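Protease/Reverse transcriptase/ribonuclease H (Eastern chimpanzee simian foamy virus, PDB 7KSF) combines an aspartyl protease, a reverse transcriptase and a ribonuclease H in one chain, and so probably both processes viral polyproteins and copies the viral RNA genome into DNA. Local coordinates at residues 670-674 with 713-717; 447-451 with 512-516; 463-469 with 480-485. The protein carries 1 engineered substitution. All blocks are in the same frame, centred on the assembly; numbering follows the deposited sequence.

Contact 1: residues 670-674 with 713-717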
ATOM      1  N   ALA A 670       3.409  30.914  10.340  1.00138.73           N
ATOM      2  CA  ALA A 670       2.397  29.864  10.335  1.00141.20           C
ATOM      3  C   ALA A 670       1.415  30.037   9.184  1.00142.59           C
ATOM      4  O   ALA A 670       1.009  29.053   8.555  1.00143.63           O
ATOM      5  CB  ALA A 670       1.662  29.841  11.671  1.00142.86           C
ATOM      6  N   GLU A 671       1.015  31.280   8.895  1.00150.24           N
ATOM      7  CA  GLU A 671       0.095  31.515   7.786  1.00150.02           C
ATOM      8  C   GLU A 671       0.742  31.185   6.447  1.00142.59           C
ATOM      9  O   GLU A 671       0.079  30.656   5.548  1.00143.71           O
ATOM     10  CB  GLU A 671      -0.391  32.965   7.799  1.00158.80           C
ATOM     11  CG  GLU A 671      -1.104  33.390   9.076  1.00154.81           C
ATOM     12  CD  GLU A 671      -2.478  32.771   9.226  1.00153.24           C
ATOM     13  OE1 GLU A 671      -3.015  32.246   8.228  1.00149.88           O
ATOM     14  OE2 GLU A 671      -3.023  32.811  10.349  1.00146.43           O
ATOM     15  N   SER A 672       2.033  31.493   6.291  1.00141.38           N
ATOM     16  CA  SER A 672       2.708  31.206   5.029  1.00141.72           C
ATOM     17  C   SER A 672       2.854  29.708   4.805  1.00143.04           C
ATOM     18  O   SER A 672       2.726  29.228   3.675  1.00149.19           O
ATOM     19  CB  SER A 672       4.077  31.886   4.997  1.00140.86           C
ATOM     20  OG  SER A 672       3.967  33.268   5.294  1.00142.20           O
ATOM     21  N   ALA A 673       3.118  28.950   5.873  1.00153.30           N
ATOM     22  CA  ALA A 673       3.253  27.506   5.743  1.00159.83           C
ATOM     23  C   ALA A 673       1.932  26.830   5.401  1.00154.62           C
ATOM     24  O   ALA A 673       1.937  25.675   4.961  1.00153.46           O
ATOM     25  CB  ALA A 673       3.824  26.917   7.032  1.00163.67           C
ATOM     26  N   ASN A 674       0.809  27.520   5.589  1.00156.34           N
ATOM     27  CA  ASN A 674      -0.506  26.946   5.342  1.00150.13           C
ATOM     28  C   ASN A 674      -1.009  27.247   3.933  1.00151.35           C
ATOM     29  O   ASN A 674      -1.479  26.342   3.234  1.00165.92           O
ATOM     30  CB  ASN A 674      -1.499  27.464   6.386  1.00158.84           C
ATOM     31  CG  ASN A 674      -1.108  27.074   7.801  1.00159.17           C
ATOM     32  OD1 ASN A 674      -0.409  26.083   8.015  1.00150.69           O
ATOM     33  ND2 ASN A 674      -1.549  27.862   8.777  1.00155.93           N
ATOM     34  N   THR A 713       2.522  19.340  11.558  1.00155.01           N
ATOM     35  CA  THR A 713       1.505  20.379  11.557  1.00162.24           C
ATOM     36  C   THR A 713       2.065  21.640  12.199  1.00162.11           C
ATOM     37  O   THR A 713       3.006  21.592  12.995  1.00158.37           O
ATOM     38  CB  THR A 713       0.247  19.921  12.306  1.00157.44           C
ATOM     39  OG1 THR A 713       0.614  19.444  13.606  1.00169.64           O
ATOM     40  CG2 THR A 713      -0.449  18.807  11.540  1.00146.75           C
ATOM     41  N   ILE A 714       1.478  22.778  11.840  1.00162.21           N
ATOM     42  CA  ILE A 714       1.966  24.087  12.261  1.00167.79           C
ATOM     43  C   ILE A 714       0.787  24.916  12.745  1.00175.00           C
ATOM     44  O   ILE A 714      -0.173  25.137  11.996  1.00177.80           O
ATOM     45  CB  ILE A 714       2.706  24.810  11.125  1.00158.25           C
ATOM     46  CG1 ILE A 714       4.026  24.100  10.816  1.00149.27           C
ATOM     47  CG2 ILE A 714       2.942  26.269  11.488  1.00149.02           C
ATOM     48  CD1 ILE A 714       4.835  24.756   9.725  1.00149.70           C
ATOM     49  N   GLN A 715       0.863  25.375  13.994  1.00165.08           N
ATOM     50  CA  GLN A 715      -0.122  26.253  14.605  1.00154.15           C
ATOM     51  C   GLN A 715       0.460  27.657  14.766  1.00148.66           C
ATOM     52  O   GLN A 715       1.541  27.969  14.250  1.00146.87           O
ATOM     53  CB  GLN A 715      -0.580  25.689  15.953  1.00149.70           C
ATOM     54  CG  GLN A 715      -1.536  24.519  15.867  1.00151.34           C
ATOM     55  CD  GLN A 715      -2.081  24.123  17.224  1.00150.39           C
ATOM     56  OE1 GLN A 715      -1.762  24.744  18.238  1.00147.54           O
ATOM     57  NE2 GLN A 715      -2.910  23.086  17.252  1.00160.25           N
ATOM     58  N   HIS A 716      -0.260  28.498  15.503  1.00147.51           N
ATOM     59  CA  HIS A 716       0.170  29.865  15.773  1.00145.42           C
ATOM     60  C   HIS A 716      -0.583  30.374  16.989  1.00144.87           C
ATOM     61  O   HIS A 716      -1.810  30.251  17.055  1.00145.83           O
ATOM     62  CB  HIS A 716      -0.078  30.778  14.566  1.00146.21           C
ATOM     63  CG  HIS A 716      -1.384  30.525  13.879  1.00161.55           C
ATOM     64  ND1 HIS A 716      -1.500  29.688  12.789  1.00170.16           N
ATOM     65  CD2 HIS A 716      -2.627  31.000  14.120  1.00161.43           C
ATOM     66  CE1 HIS A 716      -2.758  29.659  12.389  1.00164.22           C
ATOM     67  NE2 HIS A 716      -3.464  30.445  13.181  1.00161.62           N
ATOM     68  N   GLU A 717       0.160  30.945  17.943  1.00143.59           N
ATOM     69  CA  GLU A 717      -0.433  31.498  19.190  1.00143.17           C
ATOM     70  C   GLU A 717       0.287  32.802  19.552  1.00154.78           C
ATOM     71  O   GLU A 717       1.513  32.758  19.767  1.00154.67           O
ATOM     72  CB  GLU A 717      -0.331  30.480  20.328  1.00141.84           C
ATOM     73  CG  GLU A 717      -1.337  29.350  20.218  1.00141.51           C
ATOM     74  CD  GLU A 717      -1.496  28.518  21.480  1.00140.24           C
ATOM     75  OE1 GLU A 717      -0.989  28.948  22.535  1.00139.33           O
ATOM     76  OE2 GLU A 717      -2.126  27.445  21.405  1.00139.74           O
TER

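Contact 2: residues 447-451 with 512-516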
ATOM      1  N   GLU A 447     -30.377  15.954  -6.658  1.00104.71           N
ATOM      2  CA  GLU A 447     -30.766  14.873  -5.763  1.00106.68           C
ATOM      3  C   GLU A 447     -30.738  13.540  -6.501  1.00109.22           C
ATOM      4  O   GLU A 447     -31.062  13.457  -7.687  1.00106.18           O
ATOM      5  CB  GLU A 447     -32.158  15.123  -5.173  1.00109.22           C
ATOM      6  CG  GLU A 447     -32.205  16.153  -4.046  1.00113.49           C
ATOM      7  CD  GLU A 447     -31.829  15.572  -2.692  1.00118.62           C
ATOM      8  OE1 GLU A 447     -31.326  14.431  -2.648  1.00121.51           O
ATOM      9  OE2 GLU A 447     -32.048  16.256  -1.670  1.00128.18           O
ATOM     10  N   ARG A 448     -30.346  12.492  -5.776  1.00108.14           N
ATOM     11  CA  ARG A 448     -30.282  11.155  -6.351  1.00113.09           C
ATOM     12  C   ARG A 448     -31.689  10.605  -6.562  1.00111.91           C
ATOM     13  O   ARG A 448     -32.535  10.672  -5.665  1.00107.94           O
ATOM     14  CB  ARG A 448     -29.474  10.231  -5.439  1.00117.74           C
ATOM     15  CG  ARG A 448     -29.563   8.741  -5.771  1.00113.95           C
ATOM     16  CD  ARG A 448     -29.003   8.428  -7.152  1.00124.10           C
ATOM     17  NE  ARG A 448     -29.122   7.010  -7.479  1.00125.61           N
ATOM     18  CZ  ARG A 448     -28.833   6.493  -8.668  1.00115.27           C
ATOM     19  NH1 ARG A 448     -28.410   7.279  -9.648  1.00100.55           N
ATOM     20  NH2 ARG A 448     -28.970   5.191  -8.880  1.00105.86           N
ATOM     21  N   LEU A 449     -31.943  10.067  -7.753  1.00107.56           N
ATOM     22  CA  LEU A 449     -33.255   9.530  -8.095  1.00103.02           C
ATOM     23  C   LEU A 449     -33.182   8.015  -8.188  1.00102.97           C
ATOM     24  O   LEU A 449     -32.408   7.487  -8.996  1.00110.22           O
ATOM     25  CB  LEU A 449     -33.754  10.120  -9.413  1.00113.91           C
ATOM     26  CG  LEU A 449     -33.731  11.647  -9.497  1.00114.24           C
ATOM     27  CD1 LEU A 449     -34.278  12.119 -10.833  1.00114.56           C
ATOM     28  CD2 LEU A 449     -34.511  12.259  -8.345  1.00102.63           C
ATOM     29  N   PRO A 450     -33.964   7.281  -7.389  1.00103.03           N
ATOM     30  CA  PRO A 450     -33.890   5.810  -7.435  1.00103.56           C
ATOM     31  C   PRO A 450     -34.327   5.211  -8.759  1.00106.25           C
ATOM     32  O   PRO A 450     -34.043   4.034  -9.010  1.00102.35           O
ATOM     33  CB  PRO A 450     -34.822   5.375  -6.293  1.00102.20           C
ATOM     34  CG  PRO A 450     -34.930   6.572  -5.405  1.00102.53           C
ATOM     35  CD  PRO A 450     -34.857   7.756  -6.320  1.00104.98           C
ATOM     36  N   GLU A 451     -35.008   5.976  -9.616  1.00115.27           N
ATOM     37  CA  GLU A 451     -35.431   5.437 -10.904  1.00111.74           C
ATOM     38  C   GLU A 451     -34.295   5.465 -11.919  1.00114.18           C
ATOM     39  O   GLU A 451     -33.967   4.436 -12.522  1.00118.20           O
ATOM     40  CB  GLU A 451     -36.641   6.216 -11.426  1.00113.18           C
ATOM     41  CG  GLU A 451     -36.903   6.063 -12.922  1.00121.97           C
ATOM     42  CD  GLU A 451     -37.608   4.766 -13.288  1.00138.30           C
ATOM     43  OE1 GLU A 451     -37.402   3.742 -12.602  1.00145.61           O
ATOM     44  OE2 GLU A 451     -38.375   4.773 -14.273  1.00123.17           O
ATOM     45  N   LEU A 512     -24.868   4.719  -3.353  1.00104.08           N
ATOM     46  CA  LEU A 512     -25.852   5.481  -4.110  1.00 97.76           C
ATOM     47  C   LEU A 512     -26.576   4.651  -5.161  1.00 98.18           C
ATOM     48  O   LEU A 512     -27.560   5.132  -5.736  1.00 99.00           O
ATOM     49  CB  LEU A 512     -25.182   6.675  -4.800  1.00 97.87           C
ATOM     50  CG  LEU A 512     -24.122   7.439  -4.010  1.00 97.60           C
ATOM     51  CD1 LEU A 512     -23.494   8.515  -4.878  1.00 98.50           C
ATOM     52  CD2 LEU A 512     -24.719   8.042  -2.749  1.00 98.24           C
ATOM     53  N   ALA A 513     -26.113   3.431  -5.439  1.00100.47           N
ATOM     54  CA  ALA A 513     -26.737   2.613  -6.474  1.00 97.67           C
ATOM     55  C   ALA A 513     -28.179   2.280  -6.111  1.00 97.64           C
ATOM     56  O   ALA A 513     -29.103   2.547  -6.888  1.00101.63           O
ATOM     57  CB  ALA A 513     -25.926   1.335  -6.695  1.00106.67           C
ATOM     58  N   MET A 514     -28.384   1.688  -4.932  1.00 97.53           N
ATOM     59  CA  MET A 514     -29.715   1.331  -4.441  1.00 97.66           C
ATOM     60  C   MET A 514     -30.427   0.391  -5.415  1.00103.75           C
ATOM     61  O   MET A 514     -31.599   0.573  -5.749  1.00 96.62           O
ATOM     62  CB  MET A 514     -30.553   2.580  -4.167  1.00113.43           C
ATOM     63  CG  MET A 514     -29.876   3.588  -3.259  1.00111.95           C
ATOM     64  SD  MET A 514     -30.806   5.127  -3.160  1.00128.99           S
ATOM     65  CE  MET A 514     -29.772   6.065  -2.042  1.00142.98           C
ATOM     66  N   GLY A 515     -29.696  -0.623  -5.875  1.00105.00           N
ATOM     67  CA  GLY A 515     -30.258  -1.607  -6.775  1.00 96.45           C
ATOM     68  C   GLY A 515     -30.381  -1.169  -8.212  1.00 96.72           C
ATOM     69  O   GLY A 515     -31.125  -1.791  -8.974  1.00 95.91           O
ATOM     70  N   GLN A 516     -29.675  -0.117  -8.612  1.00107.15           N
ATOM     71  CA  GLN A 516     -29.716   0.396  -9.974  1.00100.72           C
ATOM     72  C   GLN A 516     -28.398   0.118 -10.687  1.00 95.89           C
ATOM     73  O   GLN A 516     -27.326   0.160 -10.071  1.00101.88           O
ATOM     74  CB  GLN A 516     -30.008   1.899  -9.986  1.00 97.14           C
ATOM     75  CG  GLN A 516     -31.456   2.240  -9.708  1.00 98.19           C
ATOM     76  CD  GLN A 516     -32.376   1.794 -10.826  1.00 99.81           C
ATOM     77  OE1 GLN A 516     -31.973   1.736 -11.989  1.00 98.84           O
ATOM     78  NE2 GLN A 516     -33.617   1.470 -10.483  1.00 99.64           N
TER

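Contact 3: residues 463-469 with 480-485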
ATOM      1  N   SER A 463      -1.881  14.488 -10.231  1.00 92.14           N
ATOM      2  CA  SER A 463      -1.874  14.546  -8.775  1.00 92.68           C
ATOM      3  C   SER A 463      -3.070  13.859  -8.130  1.00 92.17           C
ATOM      4  O   SER A 463      -2.940  13.344  -7.013  1.00 91.70           O
ATOM      5  CB  SER A 463      -1.826  16.007  -8.308  1.00105.36           C
ATOM      6  OG  SER A 463      -2.878  16.760  -8.887  1.00 98.40           O
ATOM      7  N   ALA A 464      -4.222  13.832  -8.797  1.00 92.26           N
ATOM      8  CA  ALA A 464      -5.424  13.254  -8.212  1.00 92.81           C
ATOM      9  C   ALA A 464      -6.426  12.978  -9.324  1.00 92.72           C
ATOM     10  O   ALA A 464      -6.231  13.364 -10.480  1.00 92.79           O
ATOM     11  CB  ALA A 464      -6.029  14.176  -7.150  1.00 94.96           C
ATOM     12  N   GLY A 465      -7.511  12.302  -8.954  1.00 93.13           N
ATOM     13  CA  GLY A 465      -8.582  11.998  -9.875  1.00 94.74           C
ATOM     14  C   GLY A 465      -9.804  12.865  -9.633  1.00111.46           C
ATOM     15  O   GLY A 465      -9.973  13.450  -8.567  1.00102.74           O
ATOM     16  N   TYR A 466     -10.662  12.942 -10.648  1.00116.36           N
ATOM     17  CA  TYR A 466     -11.901  13.710 -10.583  1.00 95.72           C
ATOM     18  C   TYR A 466     -13.054  12.811 -11.005  1.00 96.60           C
ATOM     19  O   TYR A 466     -13.059  12.285 -12.123  1.00 98.12           O
ATOM     20  CB  TYR A 466     -11.830  14.953 -11.473  1.00 96.11           C
ATOM     21  CG  TYR A 466     -10.611  15.818 -11.223  1.00 96.71           C
ATOM     22  CD1 TYR A 466     -10.506  16.592 -10.072  1.00104.41           C
ATOM     23  CD2 TYR A 466      -9.568  15.864 -12.137  1.00 95.98           C
ATOM     24  CE1 TYR A 466      -9.398  17.382  -9.838  1.00 97.26           C
ATOM     25  CE2 TYR A 466      -8.453  16.651 -11.911  1.00 96.31           C
ATOM     26  CZ  TYR A 466      -8.373  17.408 -10.759  1.00 97.34           C
ATOM     27  OH  TYR A 466      -7.265  18.194 -10.532  1.00 98.52           O
ATOM     28  N   VAL A 467     -14.026  12.644 -10.113  1.00 98.45           N
ATOM     29  CA  VAL A 467     -15.151  11.743 -10.328  1.00 98.66           C
ATOM     30  C   VAL A 467     -16.441  12.535 -10.176  1.00100.74           C
ATOM     31  O   VAL A 467     -16.609  13.273  -9.199  1.00110.64           O
ATOM     32  CB  VAL A 467     -15.124  10.552  -9.354  1.00 98.52           C
ATOM     33  CG1 VAL A 467     -16.456   9.822  -9.356  1.00 98.47           C
ATOM     34  CG2 VAL A 467     -13.988   9.610  -9.716  1.00 95.68           C
ATOM     35  N   ARG A 468     -17.350  12.378 -11.134  1.00108.07           N
ATOM     36  CA  ARG A 468     -18.616  13.103 -11.158  1.00100.70           C
ATOM     37  C   ARG A 468     -19.761  12.102 -11.208  1.00 99.10           C
ATOM     38  O   ARG A 468     -19.927  11.395 -12.209  1.00 98.08           O
ATOM     39  CB  ARG A 468     -18.673  14.056 -12.349  1.00101.73           C
ATOM     40  CG  ARG A 468     -17.663  15.185 -12.281  1.00104.56           C
ATOM     41  CD  ARG A 468     -17.666  16.012 -13.556  1.00118.03           C
ATOM     42  NE  ARG A 468     -17.018  15.308 -14.659  1.00126.35           N
ATOM     43  CZ  ARG A 468     -16.859  15.815 -15.875  1.00129.07           C
ATOM     44  NH1 ARG A 468     -17.302  17.033 -16.154  1.00149.31           N
ATOM     45  NH2 ARG A 468     -16.256  15.101 -16.814  1.00120.86           N
ATOM     46  N   TYR A 469     -20.550  12.050 -10.138  1.00100.15           N
ATOM     47  CA  TYR A 469     -21.744  11.217 -10.084  1.00 99.80           C
ATOM     48  C   TYR A 469     -22.924  11.998 -10.651  1.00120.12           C
ATOM     49  O   TYR A 469     -23.259  13.077 -10.150  1.00126.59           O
ATOM     50  CB  TYR A 469     -22.035  10.773  -8.652  1.00100.72           C
ATOM     51  CG  TYR A 469     -20.989   9.858  -8.055  1.00103.89           C
ATOM     52  CD1 TYR A 469     -19.893  10.371  -7.373  1.00101.15           C
ATOM     53  CD2 TYR A 469     -21.102   8.478  -8.163  1.00113.95           C
ATOM     54  CE1 TYR A 469     -18.939   9.540  -6.825  1.00100.34           C
ATOM     55  CE2 TYR A 469     -20.155   7.638  -7.615  1.00109.69           C
ATOM     56  CZ  TYR A 469     -19.077   8.175  -6.949  1.00 98.63           C
ATOM     57  OH  TYR A 469     -18.131   7.341  -6.403  1.00 97.86           O
ATOM     58  N   TYR A 480     -19.957  15.573  -6.614  1.00108.47           N
ATOM     59  CA  TYR A 480     -18.624  15.349  -7.145  1.00107.80           C
ATOM     60  C   TYR A 480     -17.792  14.566  -6.133  1.00131.29           C
ATOM     61  O   TYR A 480     -18.096  14.531  -4.939  1.00124.92           O
ATOM     62  CB  TYR A 480     -17.946  16.677  -7.477  1.00109.98           C
ATOM     63  CG  TYR A 480     -18.780  17.596  -8.340  1.00129.92           C
ATOM     64  CD1 TYR A 480     -19.602  18.563  -7.770  1.00128.61           C
ATOM     65  CD2 TYR A 480     -18.748  17.498  -9.724  1.00139.08           C
ATOM     66  CE1 TYR A 480     -20.368  19.404  -8.557  1.00129.33           C
ATOM     67  CE2 TYR A 480     -19.506  18.336 -10.517  1.00139.20           C
ATOM     68  CZ  TYR A 480     -20.314  19.287  -9.929  1.00134.10           C
ATOM     69  OH  TYR A 480     -21.074  20.124 -10.718  1.00139.26           O
ATOM     70  N   LEU A 481     -16.734  13.929  -6.626  1.00132.46           N
ATOM     71  CA  LEU A 481     -15.832  13.188  -5.757  1.00103.76           C
ATOM     72  C   LEU A 481     -14.411  13.322  -6.273  1.00103.11           C
ATOM     73  O   LEU A 481     -14.141  13.041  -7.442  1.00101.63           O
ATOM     74  CB  LEU A 481     -16.233  11.712  -5.663  1.00103.21           C
ATOM     75  CG  LEU A 481     -15.562  10.941  -4.527  1.00103.20           C
ATOM     76  CD1 LEU A 481     -15.844  11.607  -3.188  1.00103.96           C
ATOM     77  CD2 LEU A 481     -16.028   9.496  -4.518  1.00101.85           C
ATOM     78  N   ASN A 482     -13.507  13.747  -5.392  1.00103.30           N
ATOM     79  CA  ASN A 482     -12.106  13.973  -5.722  1.00102.27           C
ATOM     80  C   ASN A 482     -11.253  13.128  -4.788  1.00111.71           C
ATOM     81  O   ASN A 482     -11.262  13.348  -3.571  1.00113.54           O
ATOM     82  CB  ASN A 482     -11.756  15.458  -5.592  1.00103.70           C
ATOM     83  CG  ASN A 482     -10.442  15.810  -6.254  1.00102.68           C
ATOM     84  OD1 ASN A 482      -9.516  15.002  -6.298  1.00107.79           O
ATOM     85  ND2 ASN A 482     -10.351  17.028  -6.776  1.00103.40           N
ATOM     86  N   TYR A 483     -10.515  12.172  -5.348  1.00102.89           N
ATOM     87  CA  TYR A 483      -9.761  11.199  -4.569  1.00101.85           C
ATOM     88  C   TYR A 483      -8.301  11.619  -4.433  1.00108.92           C
ATOM     89  O   TYR A 483      -7.693  12.109  -5.391  1.00 99.11           O
ATOM     90  CB  TYR A 483      -9.842   9.809  -5.204  1.00110.54           C
ATOM     91  CG  TYR A 483      -8.949   8.783  -4.538  1.00125.60           C
ATOM     92  CD1 TYR A 483      -9.111   8.459  -3.198  1.00128.03           C
ATOM     93  CD2 TYR A 483      -7.948   8.135  -5.255  1.00113.30           C
ATOM     94  CE1 TYR A 483      -8.298   7.528  -2.587  1.00131.24           C
ATOM     95  CE2 TYR A 483      -7.133   7.199  -4.649  1.00116.92           C
ATOM     96  CZ  TYR A 483      -7.310   6.899  -3.317  1.00132.47           C
ATOM     97  OH  TYR A 483      -6.504   5.967  -2.708  1.00127.90           O
ATOM     98  N   VAL A 484      -7.742  11.404  -3.243  1.00121.03           N
ATOM     99  CA  VAL A 484      -6.363  11.776  -2.935  1.00106.49           C
ATOM    100  C   VAL A 484      -5.439  10.631  -3.331  1.00 98.31           C
ATOM    101  O   VAL A 484      -5.617   9.494  -2.880  1.00 98.64           O
ATOM    102  CB  VAL A 484      -6.204  12.111  -1.445  1.00114.51           C
ATOM    103  CG1 VAL A 484      -4.745  12.411  -1.127  1.00126.40           C
ATOM    104  CG2 VAL A 484      -7.099  13.280  -1.060  1.00108.71           C
ATOM    105  N   PHE A 485      -4.442  10.933  -4.158  1.00 95.77           N
ATOM    106  CA  PHE A 485      -3.476   9.933  -4.589  1.00 93.34           C
ATOM    107  C   PHE A 485      -2.446   9.680  -3.500  1.00 96.05           C
ATOM    108  O   PHE A 485      -1.883  10.624  -2.932  1.00 96.66           O
ATOM    109  CB  PHE A 485      -2.767  10.383  -5.866  1.00 91.33           C
ATOM    110  CG  PHE A 485      -3.518  10.067  -7.122  1.00 95.39           C
ATOM    111  CD1 PHE A 485      -4.709   9.365  -7.079  1.00 92.48           C
ATOM    112  CD2 PHE A 485      -3.021  10.461  -8.352  1.00 96.22           C
ATOM    113  CE1 PHE A 485      -5.397   9.073  -8.238  1.00 91.25           C
ATOM    114  CE2 PHE A 485      -3.703  10.171  -9.514  1.00 90.11           C
ATOM    115  CZ  PHE A 485      -4.892   9.475  -9.459  1.00 89.96           C
TER

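Contact 1: residues 670-674 with 713-717
I714 meets the helix first. Its side chain spans A670 and A673, one helical turn apart. I714 CG2 approaches A670 CB at 3.8 Å. The longer branch reaches A673, with I714 CD1 3.6 Å from A673 CB. CG1 lies anti to the carbonyl carbon (chi1 -69°) and CG2 anti to the backbone N, and the two branches diverge to the two alanines. Q715 points its side chain away from the helix, over V582 and L661. It meets the helix through its backbone: Q715 O is 3.2 Å from A670 CB. H716 turns back to the helix. Its ring has A670 CB at the edge, 3.4 Å from H716 ND1, with N674 ND2 near the ring plane as well. E671 reaches over one face of the ring, toward the rim, with OE2 3.7 Å from H716 NE2. The carboxylate and ring planes are 42° apart. Here helix 667-683 runs against strand 712-716, the outermost strand on one side of the RNase H sheet, which pairs with strand 660-664. The axes of the two short segments come within 8.1 Å, their N-to-C directions 143° apart. I714 packs on the two alanines without polar contact, while A670 CB also meets Q715 O and the H716 ring. No hydrogen bond joins the segments, and the E671 carboxylate over the ring face makes a loose electrostatic contact at most.

Contact 2: residues 447-451 with 512-516
The guanidinium of R448 is the flat group that meets 512-516. A513 O lies at its edge, near the plane, and so does Q516 CB, 3.6 Å from R448 NH2. L512 O comes in obliquely and lies 3.0 Å from R448 NE. One weak hydrogen bond joins the segments: R448 NH2 donates to A513 O over 3.3 Å, with an angle of 150° at the hydrogen. R448 CG stands anti to the backbone N (chi1 168°), and the chain bends at chi2 (63°). Beyond that bend it is extended and carries the head group to the two carbonyls. These belong to the last turn of helix 494-513, where the chain leaves helical geometry at M514, with positive phi. A cation at this end of a helix would probably interact well with the helix dipole. The contact thus ties the loop before strand 454-460 to the C-terminal end of the helix in the RNase H-like domain. R448 also packs on L454, N471 and I478, residues of the three neighbouring strands. Q516 makes the second meeting point. Its chain is bent at chi2, and its amide lies against the backbone of P450 and E451. Q516 NE2 is 3.0 Å from P450 O, and Q516 CG is 3.2 Å from the same oxygen. Q516 N bonds weakly to A513 O, the carbonyl that also accepts from R448.

Contact 3: residues 463-469 with 480-485
V467 and L481 hold the two strands together with a pair of backbone hydrogen bonds. V467 N donates to L481 O, and L481 N to V467 O, each over 2.7 Å. On the same face of the sheet their side chains lie side by side, V467 CB to L481 CB 4.0 Å. Y469 adds its ring here. L481 CB sits in the ring plane at the edge, 3.7 Å from Y469 CE1, and L481 CD2 is 3.6 Å from Y469 OH. On the other face R468 meets Y480: R468 CG lies in the plane of the ring, 3.6 Å from Y480 CD2, and the guanidinium is turned only 25° from that plane. At the far end F485 folds back against the start of the first strand. A464 CA stands over the centre of the F485 ring, 3.7 Å from the centroid, a CH-pi contact. F485 CG lies anti to the carbonyl carbon (chi1 -84°), which brings the ring face against A464. Farther out, helix 494-513 covers the V467 face through T501 and A505, and K508 touches Y469. F395 makes a cation-pi contact with R468 and also meets the ring of Y480. Strand 454-460 bonds to the other edge of the first strand, at Y466 and R468. Together these are the antiparallel edge hairpin of an RNase H-like sheet, with strand order 3-2-1-4-5.

Contacts 2 and 3 share the RNase H-like domain of the reverse transcriptase part. Contact 3 is nested inside the chain loop that contact 2 closes. Their centres are 20 Å apart, and they touch where L512 CD1 packs on Y469 CD2 at 4.1 Å. Helix 494-513 follows strand 477-484 and connects them. Contact 1 comes later in the chain, in the RNase H range. Its centre is 27 Å from contact 3's and 43 Å from contact 2's. The two domains have related folds, five-stranded sheets of order 3-2-1-4-5. Contact 1 lies at the fifth-strand edge of one sheet, contact 3 at the third-strand edge of the other, and contact 2 at a helix end beside the latter.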